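Long-range contacts in TetR family transcriptional regulator (Clostridium perfringens, PDB 6AZH), which probably binds DNA through a helix-turn-helix domain as a dimeric TetR-family regulator, perhaps controlling genes of fatty acid metabolism: residues A[6-11]-A[35-39]; A[54-58]-A[100-104]; A[51-55]-A[114-118]. All blocks are in the same frame, centred on the assembly; numbering follows the deposited sequence.

Contact 1 (A[6-11]-A[35-39])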
# COMPACT_ATOMS: atom_id res chain seq x y z
N ARG A 6 14.89 -22.81 17.87
CA ARG A 6 13.77 -22.28 18.64
C ARG A 6 13.95 -20.79 18.91
O ARG A 6 12.99 -20.02 18.83
CB ARG A 6 13.58 -23.04 19.95
CG ARG A 6 12.36 -22.59 20.77
CD ARG A 6 12.73 -21.52 21.79
NE ARG A 6 11.56 -20.91 22.40
CZ ARG A 6 11.62 -20.06 23.41
NH1 ARG A 6 12.80 -19.72 23.92
NH2 ARG A 6 10.51 -19.56 23.93
N THR A 7 15.18 -20.37 19.24
CA THR A 7 15.42 -18.98 19.59
C THR A 7 15.08 -18.05 18.43
O THR A 7 14.34 -17.07 18.59
CB THR A 7 16.87 -18.78 20.02
OG1 THR A 7 17.06 -19.41 21.30
CG2 THR A 7 17.21 -17.30 20.11
N LYS A 8 15.60 -18.37 17.24
CA LYS A 8 15.34 -17.52 16.09
C LYS A 8 13.88 -17.61 15.65
O LYS A 8 13.28 -16.59 15.29
CB LYS A 8 16.29 -17.87 14.96
CG LYS A 8 17.70 -17.33 15.19
CD LYS A 8 18.64 -17.76 14.09
CE LYS A 8 19.80 -16.77 13.93
NZ LYS A 8 20.88 -17.06 14.91
N LYS A 9 13.28 -18.81 15.68
CA LYS A 9 11.87 -18.93 15.31
C LYS A 9 10.98 -18.14 16.26
O LYS A 9 10.02 -17.49 15.83
CB LYS A 9 11.43 -20.39 15.27
CG LYS A 9 9.92 -20.56 14.95
CD LYS A 9 9.63 -21.94 14.37
CE LYS A 9 8.26 -21.99 13.69
NZ LYS A 9 7.14 -21.92 14.68
N ALA A 10 11.26 -18.20 17.57
CA ALA A 10 10.44 -17.48 18.53
C ALA A 10 10.56 -15.98 18.33
O ALA A 10 9.56 -15.26 18.37
CB ALA A 10 10.85 -17.86 19.97
N ILE A 11 11.79 -15.49 18.13
CA ILE A 11 12.02 -14.07 17.86
C ILE A 11 11.35 -13.68 16.56
O ILE A 11 10.67 -12.64 16.48
CB ILE A 11 13.53 -13.78 17.82
CG1 ILE A 11 14.13 -13.88 19.24
CG2 ILE A 11 13.84 -12.40 17.21
CD1 ILE A 11 15.62 -14.01 19.25
N LYS A 35 7.87 -11.03 24.37
CA LYS A 35 6.84 -11.72 23.61
C LYS A 35 7.35 -13.05 23.08
O LYS A 35 6.56 -14.01 22.95
CB LYS A 35 6.34 -10.84 22.47
CG LYS A 35 5.42 -9.69 22.91
CD LYS A 35 4.03 -10.21 23.27
CE LYS A 35 3.06 -9.06 23.54
NZ LYS A 35 3.26 -8.45 24.89
N ALA A 36 8.63 -13.13 22.74
CA ALA A 36 9.21 -14.37 22.24
C ALA A 36 9.47 -15.40 23.33
O ALA A 36 9.74 -16.56 22.99
CB ALA A 36 10.53 -14.09 21.51
N ASN A 37 9.42 -15.02 24.60
CA ASN A 37 9.83 -15.93 25.67
C ASN A 37 11.27 -16.38 25.45
O ASN A 37 11.59 -17.57 25.56
CB ASN A 37 8.90 -17.14 25.76
CG ASN A 37 7.81 -16.95 26.77
OD1 ASN A 37 7.95 -17.36 27.92
ND2 ASN A 37 6.71 -16.35 26.34
N VAL A 38 12.13 -15.44 25.09
CA VAL A 38 13.56 -15.67 24.89
C VAL A 38 14.32 -14.78 25.86
O VAL A 38 14.08 -13.57 25.91
CB VAL A 38 13.97 -15.37 23.44
CG1 VAL A 38 15.48 -15.34 23.30
CG2 VAL A 38 13.38 -16.41 22.51
N ALA A 39 15.22 -15.37 26.63
CA ALA A 39 16.03 -14.58 27.55
C ALA A 39 16.76 -13.47 26.78
O ALA A 39 17.32 -13.72 25.72
CB ALA A 39 17.03 -15.48 28.27
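The turn of the helix-turn-helix packs against the start of helix 6-26, where R6 holds the backbone of N37 and A10 meets A36 and V38. N37 closes helix 29-36 in a Schellman motif, with a positive phi (57°) that asparagine tolerates better than most residues, and its carbonyl faces helix 6-26. R6 sets out anti to its own nitrogen (chi1 -176°) and then bends at its second torsion, bringing the guanidinium end-on to that carbonyl. R6 NH2 lies 2.8 Å and R6 NH1 3.0 Å from N37 O. Both donors come from one face of the carbonyl, and N37 O stays close to the guanidinium plane. Two N-H groups share one acceptor, and both bonds are bent. V38 CG2 lies over a face of the guanidinium, 3.6 Å from R6 NH1. V38 CG2 is also 3.9 Å from A10 CB and touches I11, while V38 CG1 meets T7 CG2 at 4.1 Å. Alanines suit the close approach of A10 and A36: A36 CB comes within 3.5 Å of A10 O. I11 continues inward to L43 and I53. Packing of the first helix against the turn of the helix-turn-helix is characteristic of the three-helix DNA-binding domain of TetR proteins.

Contact 2 (A[54-58]-A[100-104])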
# COMPACT_ATOMS: atom_id res chain seq x y z
N PHE A 54 14.75 -6.82 12.59
CA PHE A 54 13.88 -6.45 11.47
C PHE A 54 14.38 -7.04 10.15
O PHE A 54 13.60 -7.64 9.40
CB PHE A 54 13.79 -4.93 11.37
CG PHE A 54 12.87 -4.46 10.28
CD1 PHE A 54 13.34 -4.22 8.99
CD2 PHE A 54 11.52 -4.28 10.54
CE1 PHE A 54 12.48 -3.81 8.00
CE2 PHE A 54 10.65 -3.87 9.53
CZ PHE A 54 11.14 -3.63 8.27
N ASN A 55 15.67 -6.84 9.83
CA ASN A 55 16.18 -7.27 8.54
C ASN A 55 16.16 -8.78 8.40
O ASN A 55 15.84 -9.31 7.33
CB ASN A 55 17.60 -6.73 8.34
CG ASN A 55 17.62 -5.24 8.10
OD1 ASN A 55 16.61 -4.64 7.71
ND2 ASN A 55 18.78 -4.62 8.33
N PHE A 56 16.50 -9.49 9.48
CA PHE A 56 16.40 -10.94 9.51
C PHE A 56 14.97 -11.40 9.23
O PHE A 56 14.74 -12.30 8.40
CB PHE A 56 16.90 -11.44 10.87
CG PHE A 56 16.42 -12.80 11.23
CD1 PHE A 56 17.09 -13.93 10.78
CD2 PHE A 56 15.32 -12.97 12.06
CE1 PHE A 56 16.65 -15.19 11.12
CE2 PHE A 56 14.88 -14.23 12.39
CZ PHE A 56 15.55 -15.33 11.92
N VAL A 57 13.98 -10.76 9.88
CA VAL A 57 12.58 -11.13 9.67
C VAL A 57 12.18 -10.89 8.21
O VAL A 57 11.54 -11.74 7.58
CB VAL A 57 11.66 -10.35 10.64
CG1 VAL A 57 10.20 -10.62 10.31
CG2 VAL A 57 11.95 -10.73 12.12
N ILE A 58 12.55 -9.73 7.65
CA ILE A 58 12.22 -9.44 6.25
C ILE A 58 12.82 -10.51 5.35
O ILE A 58 12.15 -11.05 4.46
CB ILE A 58 12.71 -8.05 5.83
CG1 ILE A 58 11.95 -6.93 6.56
CG2 ILE A 58 12.67 -7.90 4.29
CD1 ILE A 58 10.46 -6.90 6.30
N PHE A 100 2.82 -10.18 8.91
CA PHE A 100 4.07 -9.95 8.20
C PHE A 100 3.91 -8.90 7.11
O PHE A 100 4.75 -8.01 6.95
CB PHE A 100 4.59 -11.27 7.61
CG PHE A 100 5.80 -11.11 6.73
CD1 PHE A 100 7.06 -11.02 7.27
CD2 PHE A 100 5.67 -11.05 5.35
CE1 PHE A 100 8.20 -10.85 6.44
CE2 PHE A 100 6.78 -10.90 4.54
CZ PHE A 100 8.04 -10.79 5.08
N PHE A 101 2.83 -9.00 6.33
CA PHE A 101 2.66 -8.07 5.21
C PHE A 101 2.42 -6.65 5.69
O PHE A 101 2.92 -5.70 5.08
CB PHE A 101 1.53 -8.54 4.30
CG PHE A 101 1.65 -8.03 2.91
CD1 PHE A 101 2.50 -8.66 2.01
CD2 PHE A 101 0.94 -6.91 2.51
CE1 PHE A 101 2.62 -8.19 0.72
CE2 PHE A 101 1.06 -6.44 1.21
CZ PHE A 101 1.91 -7.07 0.33
N LYS A 102 1.68 -6.47 6.79
CA LYS A 102 1.51 -5.15 7.39
C LYS A 102 2.84 -4.57 7.86
O LYS A 102 3.10 -3.36 7.70
CB LYS A 102 0.55 -5.23 8.57
CG LYS A 102 -0.89 -5.48 8.19
CD LYS A 102 -1.71 -5.71 9.44
CE LYS A 102 -3.07 -6.25 9.10
NZ LYS A 102 -3.68 -6.85 10.31
N MSE A 103 3.66 -5.40 8.50
CA MSE A 103 4.99 -5.00 8.91
C MSE A 103 5.77 -4.45 7.72
O MSE A 103 6.38 -3.38 7.80
CB MSE A 103 5.72 -6.19 9.52
CG MSE A 103 7.22 -6.13 9.34
SE MSE A 103 8.05 -7.58 10.22
CE MSE A 103 7.70 -8.75 8.92
N VAL A 104 5.75 -5.20 6.60
CA VAL A 104 6.41 -4.75 5.36
C VAL A 104 5.82 -3.43 4.90
O VAL A 104 6.54 -2.46 4.65
CB VAL A 104 6.27 -5.83 4.26
CG1 VAL A 104 6.72 -5.28 2.91
CG2 VAL A 104 7.08 -7.06 4.59
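Selenomethionine M103 reaches from helix 98-106 toward V57 and F54 of helix 50-74, filling the gap where the axes of segments 54-58 and 100-104 come within 11.5 Å, at 125°. CG anti to the backbone N (chi1 151°) and an extended chi2 (176°) carry M103 SE to within 3.7 Å of V57 CG1; the modelled position of the terminal methyl is doubtful. A long, flexible, unbranched side chain suits a space bounded by a beta-branched residue and a ring. M103 SE also makes an oblique Met-aromatic contact, 5.4 Å from the centroid of the F54 ring, while M103 CG approaches F54 CE2 at 4.1 Å. The close packing continues where I58 CD1 meets V104 CG2 at 3.8 Å, and that valine methyl lies over a face of the F100 ring. This ring turns its edge to the backbone carbonyls, F100 CE1 3.6 Å from V57 O; the contact thins toward I58 O, 4.2 Å from F100 CZ. No side opens to solvent through the touching residues, as all six are buried, and F12, A15 and I16 add to the cover on V57. With its side chains wholly apolar and no hydrogen bond across it, this buried interface depends on shape fit and dispersion.

Contact 3 (A[51-55]-A[114-118])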
# COMPACT_ATOMS: atom_id res chain seq x y z
N GLU A 51 17.20 -3.26 14.57
CA GLU A 51 17.35 -3.23 13.12
C GLU A 51 17.82 -4.58 12.60
O GLU A 51 17.39 -5.03 11.53
CB GLU A 51 18.31 -2.14 12.68
CG GLU A 51 18.44 -2.05 11.14
CD GLU A 51 18.96 -0.70 10.66
OE1 GLU A 51 20.19 -0.57 10.49
OE2 GLU A 51 18.15 0.24 10.46
N GLU A 52 18.71 -5.24 13.33
CA GLU A 52 19.14 -6.57 12.90
C GLU A 52 17.98 -7.55 12.94
O GLU A 52 17.83 -8.38 12.03
CB GLU A 52 20.31 -7.06 13.76
CG GLU A 52 21.64 -6.42 13.39
CD GLU A 52 22.87 -7.19 13.89
OE1 GLU A 52 22.71 -8.27 14.50
OE2 GLU A 52 24.00 -6.69 13.69
N ILE A 53 17.12 -7.46 13.96
CA ILE A 53 15.97 -8.35 14.02
C ILE A 53 15.05 -8.10 12.84
O ILE A 53 14.62 -9.03 12.15
CB ILE A 53 15.20 -8.20 15.35
CG1 ILE A 53 16.08 -8.62 16.54
CG2 ILE A 53 13.93 -9.07 15.30
CD1 ILE A 53 15.48 -8.24 17.89
N PHE A 54 14.75 -6.82 12.59
CA PHE A 54 13.88 -6.45 11.47
C PHE A 54 14.38 -7.04 10.15
O PHE A 54 13.60 -7.64 9.40
CB PHE A 54 13.79 -4.93 11.37
CG PHE A 54 12.87 -4.46 10.28
CD1 PHE A 54 13.34 -4.22 8.99
CD2 PHE A 54 11.52 -4.28 10.54
CE1 PHE A 54 12.48 -3.81 8.00
CE2 PHE A 54 10.65 -3.87 9.53
CZ PHE A 54 11.14 -3.63 8.27
N ASN A 55 15.67 -6.84 9.83
CA ASN A 55 16.18 -7.27 8.54
C ASN A 55 16.16 -8.78 8.40
O ASN A 55 15.84 -9.31 7.33
CB ASN A 55 17.60 -6.73 8.34
CG ASN A 55 17.62 -5.24 8.10
OD1 ASN A 55 16.61 -4.64 7.71
ND2 ASN A 55 18.78 -4.62 8.33
N ARG A 114 17.51 1.10 5.94
CA ARG A 114 16.70 -0.09 6.17
C ARG A 114 15.55 -0.18 5.17
O ARG A 114 15.20 -1.27 4.71
CB ARG A 114 16.18 -0.06 7.60
CG ARG A 114 15.20 -1.13 8.01
CD ARG A 114 14.66 -0.81 9.42
NE ARG A 114 13.78 0.36 9.44
CZ ARG A 114 14.12 1.56 9.93
NH1 ARG A 114 15.33 1.78 10.44
NH2 ARG A 114 13.24 2.55 9.91
N GLN A 115 14.97 0.96 4.81
CA GLN A 115 13.80 0.94 3.95
C GLN A 115 14.18 0.90 2.48
O GLN A 115 13.46 0.29 1.68
CB GLN A 115 12.91 2.14 4.26
CG GLN A 115 12.62 2.28 5.76
CD GLN A 115 11.88 3.56 6.10
OE1 GLN A 115 12.50 4.61 6.31
NE2 GLN A 115 10.56 3.48 6.14
N ASP A 116 15.29 1.54 2.09
CA ASP A 116 15.84 1.31 0.76
C ASP A 116 16.09 -0.18 0.54
O ASP A 116 15.75 -0.74 -0.51
CB ASP A 116 17.15 2.08 0.58
CG ASP A 116 16.94 3.57 0.39
OD1 ASP A 116 15.95 3.96 -0.25
OD2 ASP A 116 17.79 4.34 0.88
N GLU A 117 16.71 -0.83 1.53
CA GLU A 117 17.03 -2.25 1.43
C GLU A 117 15.77 -3.10 1.34
O GLU A 117 15.71 -4.05 0.54
CB GLU A 117 17.89 -2.68 2.62
CG GLU A 117 19.33 -2.17 2.51
CD GLU A 117 20.05 -2.09 3.86
OE1 GLU A 117 19.49 -2.54 4.89
OE2 GLU A 117 21.19 -1.57 3.88
N LEU A 118 14.76 -2.78 2.15
CA LEU A 118 13.47 -3.46 2.07
C LEU A 118 12.87 -3.32 0.67
O LEU A 118 12.38 -4.30 0.10
CB LEU A 118 12.51 -2.89 3.11
CG LEU A 118 11.05 -3.33 2.99
CD1 LEU A 118 10.93 -4.84 3.10
CD2 LEU A 118 10.16 -2.65 4.00
O HOH W 1 18.49 2.12 8.48
O HOH W 2 15.11 -4.03 5.49
O HOH W 3 19.58 -1.90 7.39
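E51 and R114 both leave their helices with CG anti to the backbone nitrogen (chi1 -178° for E51), and R114 then kinks at its third torsion (70°), bringing its guanidinium round to the glutamate. The resulting salt bridge joins R114 NH1 to E51 OE2 at 3.2 Å. The N-H is fairly straight, at 153°; OE2 lies close to the guanidinium plane and is met nearly along its C-O axis. A long arginine suits this place because it serves several partners: Q107 accepts from NE, and the Y24 ring adds a cation-pi contact. Its aliphatic part is used as well. R114 CD approaches F54 CD1 obliquely (3.7 Å), and the ring stands almost perpendicular to the guanidinium, while L118 CD2 lies at the ring's edge, near its plane.

Three waters fill out the polar side. One donates to E51 OE2 and accepts from R114 N at 2.9 Å, serving an amide in the first turn of helix 113-138. The amide of N55 uses both ends: a second water donates to N55 OD1 (2.7 Å) and to R114 O, and a third accepts from ND2 and donates to E117 OE1 at 2.6 Å. Asparagine fits here as both donor and acceptor. The nearly parallel segments join the DNA-binding domain to the helical C-terminal domain, a junction found in TetR-type folds.

In the fold
Along the chain, contact 1 closes before the other two begin, both of them from helix 50-74. Contacts 2 and 3 share F54 and N55, and their centres lie 8 Å apart; their second halves sit on the successive helices 98-106 and 113-138. Contact 1 is farther out, about 16 Å from the centre of contact 2 and 19 Å from that of contact 3. It still touches both: K8 packs on F56, and I11 on I53. Helix 50-74 thus connects the DNA-binding helices with the C-terminal domain, a layout consistent with the TetR mechanism, in which ligand-driven movements are passed to the DNA-binding helices through this helix.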